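Local coordinates for RNA-binding protein RO60 (Deinococcus radiodurans, PDB 2NVO) that binds several small RNAs that accumulate during recovery from ultraviolet irradiation and contributes to the resistance of the bacterium to such irradiation, at residues A264-Q267 with T272-L275. Residues are numbered along the deposited sequence; the frame is centred on the assembly and turned at random.
Sequences AAMQ and TWLL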
ATOM      1  N   ALA A 264     -10.825 -19.091 -15.701  1.00 38.84           N
ATOM      2  CA  ALA A 264     -12.043 -18.312 -15.542  1.00 39.63           C
ATOM      3  C   ALA A 264     -11.765 -16.986 -14.845  1.00 38.65           C
ATOM      4  O   ALA A 264     -12.373 -15.968 -15.165  1.00 36.32           O
ATOM      5  CB  ALA A 264     -13.087 -19.117 -14.776  1.00 37.81           C
ATOM      6  N   ALA A 265     -10.836 -17.009 -13.894  1.00 38.47           N
ATOM      7  CA  ALA A 265     -10.514 -15.825 -13.097  1.00 42.40           C
ATOM      8  C   ALA A 265      -9.810 -14.736 -13.915  1.00 37.00           C
ATOM      9  O   ALA A 265     -10.031 -13.545 -13.709  1.00 36.56           O
ATOM     10  CB  ALA A 265      -9.666 -16.223 -11.888  1.00 37.71           C
ATOM     11  N   MET A 266      -8.947 -15.160 -14.828  1.00 39.42           N
ATOM     12  CA  MET A 266      -8.254 -14.248 -15.729  1.00 36.12           C
ATOM     13  C   MET A 266      -9.218 -13.350 -16.490  1.00 42.33           C
ATOM     14  O   MET A 266      -9.070 -12.125 -16.516  1.00 37.11           O
ATOM     15  CB  MET A 266      -7.489 -15.052 -16.760  1.00 39.91           C
ATOM     16  CG  MET A 266      -6.083 -15.367 -16.399  1.00 37.70           C
ATOM     17  SD  MET A 266      -5.184 -15.492 -17.938  1.00 38.73           S
ATOM     18  CE  MET A 266      -5.378 -13.823 -18.553  1.00 40.62           C
ATOM     19  N   GLN A 267     -10.201 -13.979 -17.125  1.00 43.04           N
ATOM     20  CA  GLN A 267     -11.127 -13.282 -18.011  1.00 43.95           C
ATOM     21  C   GLN A 267     -11.967 -12.278 -17.253  1.00 41.87           C
ATOM     22  O   GLN A 267     -12.653 -11.458 -17.853  1.00 40.85           O
ATOM     23  CB  GLN A 267     -12.047 -14.280 -18.706  1.00 45.57           C
ATOM     24  CG  GLN A 267     -11.321 -15.365 -19.479  1.00 49.97           C
ATOM     25  CD  GLN A 267     -12.247 -16.502 -19.883  1.00 58.62           C
ATOM     26  OE1 GLN A 267     -13.261 -16.758 -19.224  1.00 58.87           O
ATOM     27  NE2 GLN A 267     -11.899 -17.194 -20.968  1.00 55.62           N
ATOM     28  N   THR A 272      -3.699  -5.688 -12.211  1.00 26.18           N
ATOM     29  CA  THR A 272      -3.136  -5.879 -10.882  1.00 26.58           C
ATOM     30  C   THR A 272      -3.262  -7.335 -10.449  1.00 26.60           C
ATOM     31  O   THR A 272      -2.277  -7.954 -10.040  1.00 24.93           O
ATOM     32  CB  THR A 272      -3.821  -4.968  -9.862  1.00 26.59           C
ATOM     33  OG1 THR A 272      -3.851  -3.628 -10.374  1.00 29.42           O
ATOM     34  CG2 THR A 272      -3.064  -4.993  -8.541  1.00 32.44           C
ATOM     35  N   TRP A 273      -4.471  -7.879 -10.570  1.00 26.57           N
ATOM     36  CA  TRP A 273      -4.735  -9.285 -10.283  1.00 27.73           C
ATOM     37  C   TRP A 273      -3.795 -10.167 -11.079  1.00 26.10           C
ATOM     38  O   TRP A 273      -3.167 -11.090 -10.545  1.00 24.22           O
ATOM     39  CB  TRP A 273      -6.187  -9.653 -10.636  1.00 29.37           C
ATOM     40  CG  TRP A 273      -6.548 -11.074 -10.274  1.00 28.65           C
ATOM     41  CD1 TRP A 273      -7.115 -11.501  -9.101  1.00 32.76           C
ATOM     42  CD2 TRP A 273      -6.353 -12.257 -11.070  1.00 29.69           C
ATOM     43  NE1 TRP A 273      -7.286 -12.865  -9.124  1.00 33.86           N
ATOM     44  CE2 TRP A 273      -6.829 -13.352 -10.319  1.00 30.18           C
ATOM     45  CE3 TRP A 273      -5.834 -12.490 -12.348  1.00 27.85           C
ATOM     46  CZ2 TRP A 273      -6.791 -14.661 -10.799  1.00 32.70           C
ATOM     47  CZ3 TRP A 273      -5.796 -13.791 -12.823  1.00 30.80           C
ATOM     48  CH2 TRP A 273      -6.270 -14.860 -12.049  1.00 34.35           C
ATOM     49  N   LEU A 274      -3.716  -9.880 -12.378  1.00 23.54           N
ATOM     50  CA  LEU A 274      -2.896 -10.662 -13.288  1.00 24.64           C
ATOM     51  C   LEU A 274      -1.435 -10.674 -12.845  1.00 20.44           C
ATOM     52  O   LEU A 274      -0.767 -11.713 -12.877  1.00 18.53           O
ATOM     53  CB  LEU A 274      -3.019 -10.111 -14.713  1.00 23.57           C
ATOM     54  CG  LEU A 274      -2.293 -10.976 -15.737  1.00 20.81           C
ATOM     55  CD1 LEU A 274      -2.772 -12.411 -15.620  1.00 18.89           C
ATOM     56  CD2 LEU A 274      -2.472 -10.456 -17.162  1.00 22.45           C
ATOM     57  N   LEU A 275      -0.942  -9.509 -12.437  1.00 20.25           N
ATOM     58  CA  LEU A 275       0.449  -9.391 -12.008  1.00 22.74           C
ATOM     59  C   LEU A 275       0.768 -10.307 -10.824  1.00 19.62           C
ATOM     60  O   LEU A 275       1.787 -11.004 -10.825  1.00 21.16           O
ATOM     61  CB  LEU A 275       0.787  -7.940 -11.686  1.00 20.21           C
ATOM     62  CG  LEU A 275       0.958  -7.094 -12.943  1.00 18.49           C
ATOM     63  CD1 LEU A 275       1.007  -5.605 -12.604  1.00 18.24           C
ATOM     64  CD2 LEU A 275       2.195  -7.533 -13.677  1.00 17.40           C
TER
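Trp273 drives the benzo end of its indole against Ala265 and Met266, joining the C-terminal part of helix 259-266 to the first turn of helix 271-283, two consecutive helices linked by a short connection in the horseshoe of HEAT-like repeats of the TROVE domain. The tight part lies at Ala265. The methyl of Ala265 points at the second helix and meets the benzo rim, its CB standing 3.4 Å from CZ2 and 3.7 Å from CH2 of Trp273. The carbonyl group of Ala265 lies over one face of the indole of Trp273: its O sits 4.2 Å above the ring plane, displaced toward the rim, and makes its hydrogen bond with Thr268 OG1 in the turn. The indole reaches this far because CG of Trp273 is anti to the backbone N (chi1 -176°) and the ring stands nearly perpendicular to the side-chain stem (chi2 92°). Leu249 touches both Ala265 and Trp273, so the apolar cluster extends beyond the two helices. Met266 takes the neighbouring corner of the ring, crossing the indole at about a right angle; its CA approaches CZ3 of Trp273 obliquely at 3.8 Å, and its CG lies 3.9 Å from the same carbon. Packing is looser on the Leu274 side, where a single methyl-to-methyl approach remains; Leu281, two turns further along helix 271-283, touches both Met266 and Leu274. On the solvent side, Gln267 and Thr272 are exposed and neither touches the other segment; the CB of Gln267 points away from 272-275. The pair falls within a region that probably binds RNA, as in related Ro proteins, and lies away from the calcium site. Met266 bends at its last torsion (chi3 63°), bringing CE to 4.2 Å from CD1 of Leu274.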